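Local coordinates for secretion protein Snm4 (Mycobacterium xenopi, PDB 7B7J) that probably forms part of the mycobacterial ESX-5 type VII secretion pore complex, to which it contributes a cytosolic ubiquitin-like domain, at residues A[65-70]-A[102-107]; A[24-29]-A[97-102]. All blocks are in the same frame, centred on the assembly; numbering follows the deposited sequence.

Contact 1. Residues A[65-70]-A[102-107]; sequences LEAKGR and LKFLED
F104 and A67 bring strand 99-107 against the loop that joins helix 42-60 to strand 70-76, within a ubiquitin-like beta-grasp fold. The F104 side chain illustrates how a single aromatic can pack along a passing loop. Its CB points toward the loop, and with CG anti to the backbone N (chi1 -174°) the ring is carried out to the loop, where A67 covers one face. Along one side of the ring, CD2 comes 3.9 Å from the backbone N of K68. On the other side, CE1 lies 3.8 Å from A67 CB, the same methyl that meets CZ at the tip at 3.7 Å. A67 CA sits over the covered face, 4.0 Å from the ring centroid and 14° off the normal, a CH-pi contact shifted toward the rim. W73 of strand 70-76 also meets this ring.

Deeper in the domain, L65 CD1 and L102 CD2 touch at 4.2 Å; L65 also packs on L50 and L57 of helix 42-60, and both leucines on W73. Toward the surface, K68 and E106 have extended chains that cross obliquely. K68 NZ stays 4.9 Å from E106 OE1, so any attraction between these charges would be long-range and probably weak, not a salt bridge.

Where the loop runs into strand 70-76, R70 O faces the backbone of E106 and D107. D107 N donates to R70 O in a nearly straight bond (172°) whose modelled 2.6 Å is short. The same oxygen also receives a weak CA-H...O contact from E106 CA, at 3.3 Å.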
# COMPACT_ATOMS: atom_id res chain seq x y z
N LEU A 65 5.66 6.75 8.20
CA LEU A 65 5.21 7.55 7.04
C LEU A 65 4.15 8.51 7.56
O LEU A 65 3.29 8.08 8.34
CB LEU A 65 4.66 6.61 5.97
CG LEU A 65 5.67 5.70 5.27
CD1 LEU A 65 5.00 4.98 4.12
CD2 LEU A 65 6.86 6.49 4.78
N GLU A 66 4.23 9.78 7.15
CA GLU A 66 3.30 10.79 7.71
C GLU A 66 2.78 11.73 6.63
O GLU A 66 3.53 12.03 5.68
CB GLU A 66 3.96 11.61 8.82
CG GLU A 66 4.28 10.81 10.07
CD GLU A 66 5.00 11.58 11.16
OE1 GLU A 66 5.44 12.72 10.88
OE2 GLU A 66 5.13 11.05 12.27
N ALA A 67 1.56 12.21 6.82
CA ALA A 67 0.92 13.10 5.83
C ALA A 67 1.55 14.50 5.77
O ALA A 67 1.28 15.30 6.68
CB ALA A 67 -0.55 13.18 6.15
N LYS A 68 2.40 14.76 4.78
CA LYS A 68 2.94 16.13 4.49
C LYS A 68 1.49 16.66 4.30
O LYS A 68 0.55 15.89 3.84
CB LYS A 68 4.20 15.97 3.64
CG LYS A 68 4.87 17.31 3.34
CD LYS A 68 6.17 17.19 2.52
CE LYS A 68 6.89 18.48 2.17
NZ LYS A 68 8.13 18.19 1.38
N GLY A 69 1.27 17.92 4.70
CA GLY A 69 -0.02 18.64 4.59
C GLY A 69 -1.28 17.85 4.31
O GLY A 69 -1.64 16.94 5.08
N ARG A 70 -2.03 18.33 3.32
CA ARG A 70 -3.28 17.64 2.95
C ARG A 70 -2.95 16.77 1.75
O ARG A 70 -1.99 17.10 1.07
CB ARG A 70 -4.34 18.67 2.53
CG ARG A 70 -4.82 19.56 3.66
CD ARG A 70 -5.82 20.60 3.20
NE ARG A 70 -6.26 21.40 4.33
CZ ARG A 70 -5.60 22.45 4.81
NH1 ARG A 70 -4.45 22.82 4.27
NH2 ARG A 70 -6.09 23.12 5.83
N LEU A 102 3.71 2.36 -1.60
CA LEU A 102 2.73 3.15 -0.82
C LEU A 102 3.21 4.57 -0.83
O LEU A 102 4.37 4.86 -0.34
CB LEU A 102 2.67 2.52 0.57
CG LEU A 102 1.70 3.20 1.54
CD1 LEU A 102 0.25 3.21 1.06
CD2 LEU A 102 1.85 2.44 2.88
N LYS A 103 2.45 5.54 -1.38
CA LYS A 103 2.98 6.84 -1.66
C LYS A 103 1.89 7.86 -1.19
O LYS A 103 0.74 7.59 -1.28
CB LYS A 103 3.16 7.02 -3.20
CG LYS A 103 4.28 6.22 -3.83
CD LYS A 103 4.61 6.44 -5.19
CE LYS A 103 5.63 7.57 -5.29
NZ LYS A 103 5.54 8.22 -6.63
N PHE A 104 2.31 9.03 -0.83
CA PHE A 104 1.43 10.13 -0.37
C PHE A 104 1.45 11.19 -1.44
O PHE A 104 2.47 11.65 -1.82
CB PHE A 104 1.85 10.71 0.97
CG PHE A 104 0.93 11.74 1.57
CD1 PHE A 104 -0.36 11.44 2.01
CD2 PHE A 104 1.24 13.07 1.52
CE1 PHE A 104 -1.26 12.36 2.50
CE2 PHE A 104 0.35 14.02 2.01
CZ PHE A 104 -0.93 13.68 2.48
N LEU A 105 0.30 11.58 -1.88
CA LEU A 105 0.28 12.70 -2.80
C LEU A 105 -0.28 13.93 -2.15
O LEU A 105 -1.44 13.90 -1.68
CB LEU A 105 -0.49 12.27 -4.02
CG LEU A 105 -0.46 13.44 -5.02
CD1 LEU A 105 0.90 14.11 -5.23
CD2 LEU A 105 -0.92 12.91 -6.35
N GLU A 106 0.47 14.96 -1.92
CA GLU A 106 0.26 16.18 -1.18
C GLU A 106 -0.75 16.97 -2.05
O GLU A 106 -0.69 16.90 -3.28
CB GLU A 106 1.53 17.04 -0.99
CG GLU A 106 1.31 18.30 -0.14
CD GLU A 106 2.55 19.17 0.11
OE1 GLU A 106 3.63 18.79 -0.43
OE2 GLU A 106 2.49 20.09 0.92
N ASP A 107 -1.56 17.54 -1.48
CA ASP A 107 -2.37 18.42 -2.35
C ASP A 107 -1.83 19.84 -2.21
O ASP A 107 -1.65 20.24 -1.06
CB ASP A 107 -3.85 18.43 -2.01
CG ASP A 107 -4.47 19.25 -3.12
OD1 ASP A 107 -4.55 18.67 -4.22
OD2 ASP A 107 -4.64 20.48 -2.95

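Contact 2. Residues A[24-29]-A[97-102]; sequences AIMAAD and GDRLWL
The W101 indole carries M26 on one face. M26 CB stands over the five-membered ring, 3.7 Å from its centroid and 14° off the normal, in a CH-pi contact, while CG lies 3.6 Å from W101 CE2, nearer the rim. The two side chains run alongside each other in the same direction. M26 CG is anti to its own carbonyl carbon (chi1 -52°), and further bends turn the sulfur away from the ring toward R99, leaving SD still above the face at 5.4 Å from the same centroid, a distant Met-aromatic contact. Beyond it is a second flat group, the R99 guanidinium, with M26 SD at its edge near the plane. The closest approach of this sulfur to R99 is to CD, at 3.8 Å. A24 CB approaches the guanidinium obliquely, and R99 NH2 is hydrogen-bonded to Q31 of strand 30-37.

Beneath these side chains, strands 20-27 and 99-107 pair in parallel, their short segments inclined by 30°. A24, I25 and M26 stand beside R99, L100 and W101, and the bonds alternate between strands in the usual parallel manner: A24 N to D98 O, L100 N to A24 O, M26 N to L100 O (2.8 Å) and L102 N to M26 O. A water also donates to M26 O at 2.9 Å and to L102 O at 3.2 Å.

On the sheet face turned to helix 42-60, I25 CD1 rests 4.1 Å from L100 CB, and I25 CG2 packs against L102 CB. The chemistry thus divides by face: between these two strands, only aliphatic side chains meet on the helix side, whereas on the other side methionine packs with both the indole and the arginine's methylenes, an arrangement that can keep the guanidinium directed to a polar partner.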
# COMPACT_ATOMS: atom_id res chain seq x y z
N ALA A 24 4.24 -7.55 -2.16
CA ALA A 24 5.38 -6.82 -1.62
C ALA A 24 5.05 -5.30 -1.59
O ALA A 24 4.63 -4.82 -2.66
CB ALA A 24 6.48 -7.12 -2.48
N ILE A 25 5.05 -4.71 -0.42
CA ILE A 25 4.82 -3.26 -0.23
C ILE A 25 6.14 -2.50 -0.03
O ILE A 25 6.93 -2.94 0.86
CB ILE A 25 3.78 -2.98 0.90
CG1 ILE A 25 2.55 -3.83 0.67
CG2 ILE A 25 3.51 -1.53 0.97
CD1 ILE A 25 1.72 -3.44 -0.49
N MET A 26 6.40 -1.52 -0.90
CA MET A 26 7.62 -0.73 -0.66
C MET A 26 7.16 0.49 0.14
O MET A 26 6.31 1.29 -0.40
CB MET A 26 8.30 -0.40 -1.96
CG MET A 26 8.56 -1.51 -2.82
SD MET A 26 9.85 -2.58 -2.06
CE MET A 26 11.26 -1.56 -1.81
N ALA A 27 7.90 0.85 1.22
CA ALA A 27 7.61 2.09 1.97
C ALA A 27 8.92 2.57 2.47
O ALA A 27 9.65 1.76 3.09
CB ALA A 27 6.75 1.77 3.19
N ALA A 28 9.30 3.81 2.35
CA ALA A 28 10.58 4.27 2.90
C ALA A 28 11.75 3.36 2.52
O ALA A 28 12.62 3.19 3.40
CB ALA A 28 10.53 4.42 4.43
N ASP A 29 11.89 2.88 1.24
CA ASP A 29 12.97 2.02 0.80
C ASP A 29 12.98 0.71 1.51
O ASP A 29 13.94 -0.02 1.27
CB ASP A 29 14.24 2.79 0.87
CG ASP A 29 14.23 4.01 -0.02
OD1 ASP A 29 13.97 3.91 -1.27
OD2 ASP A 29 14.54 5.04 0.57
N GLY A 97 3.08 -12.10 -5.46
CA GLY A 97 4.45 -11.71 -5.80
C GLY A 97 4.56 -10.28 -6.38
O GLY A 97 5.71 -9.78 -6.52
N ASP A 98 3.48 -9.67 -6.81
CA ASP A 98 3.43 -8.27 -7.29
C ASP A 98 3.96 -7.38 -6.21
O ASP A 98 3.74 -7.54 -5.00
CB ASP A 98 2.14 -7.93 -7.99
CG ASP A 98 1.92 -8.57 -9.38
OD1 ASP A 98 2.82 -9.20 -9.91
OD2 ASP A 98 0.85 -8.50 -9.84
N ARG A 99 4.51 -6.17 -6.65
CA ARG A 99 5.08 -5.22 -5.77
C ARG A 99 4.36 -3.84 -6.04
O ARG A 99 4.16 -3.46 -7.24
CB ARG A 99 6.58 -5.00 -6.04
CG ARG A 99 7.29 -4.10 -5.12
CD ARG A 99 8.76 -4.19 -5.37
NE ARG A 99 9.34 -5.51 -4.85
CZ ARG A 99 9.58 -6.57 -5.55
NH1 ARG A 99 9.70 -6.44 -6.85
NH2 ARG A 99 9.86 -7.69 -4.90
N LEU A 100 4.02 -3.18 -4.94
CA LEU A 100 3.29 -1.87 -4.91
C LEU A 100 4.04 -0.88 -4.03
O LEU A 100 4.65 -1.30 -3.06
CB LEU A 100 1.89 -2.10 -4.36
CG LEU A 100 0.96 -3.04 -5.07
CD1 LEU A 100 -0.35 -3.12 -4.27
CD2 LEU A 100 0.82 -2.58 -6.53
N TRP A 101 4.03 0.39 -4.36
CA TRP A 101 4.65 1.45 -3.60
C TRP A 101 3.55 2.26 -2.89
O TRP A 101 2.64 2.67 -3.46
CB TRP A 101 5.50 2.31 -4.51
CG TRP A 101 6.86 1.72 -4.86
CD1 TRP A 101 8.06 2.24 -4.46
CD2 TRP A 101 7.18 0.67 -5.83
NE1 TRP A 101 9.11 1.53 -4.95
CE2 TRP A 101 8.62 0.54 -5.82
CE3 TRP A 101 6.36 -0.14 -6.68
CZ2 TRP A 101 9.29 -0.39 -6.67
CZ3 TRP A 101 7.02 -1.10 -7.45
CH2 TRP A 101 8.40 -1.17 -7.43
N LEU A 102 3.71 2.36 -1.60
CA LEU A 102 2.73 3.15 -0.82
C LEU A 102 3.21 4.57 -0.83
O LEU A 102 4.37 4.86 -0.34
CB LEU A 102 2.67 2.52 0.57
CG LEU A 102 1.70 3.20 1.54
CD1 LEU A 102 0.25 3.21 1.06
CD2 LEU A 102 1.85 2.44 2.88
O HOH W 1 7.23 3.91 -1.37

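Strand 99-107 is common to both contacts, and L102 belongs to each. The centres lie about 16 Å apart, contact 2 nearer the middle of the chain (about 7 Å from its centre) and contact 1 farther out (about 13 Å). Along the chain the segments alternate: 24-29, 65-70, 97-102, then 102-107. Contact 2 pairs two neighbouring strands of the mixed sheet, ordered 30-37, 20-27, 99-107, 70-76, while contact 1 lays the loop following helix 42-60 against the later half of strand 99-107. They also meet directly, L65 CD1 packing 3.8 Å from A27 CB. The last strand of this ubiquitin-like domain thereby ties together its first strand and the connection from helix to strand 70-76.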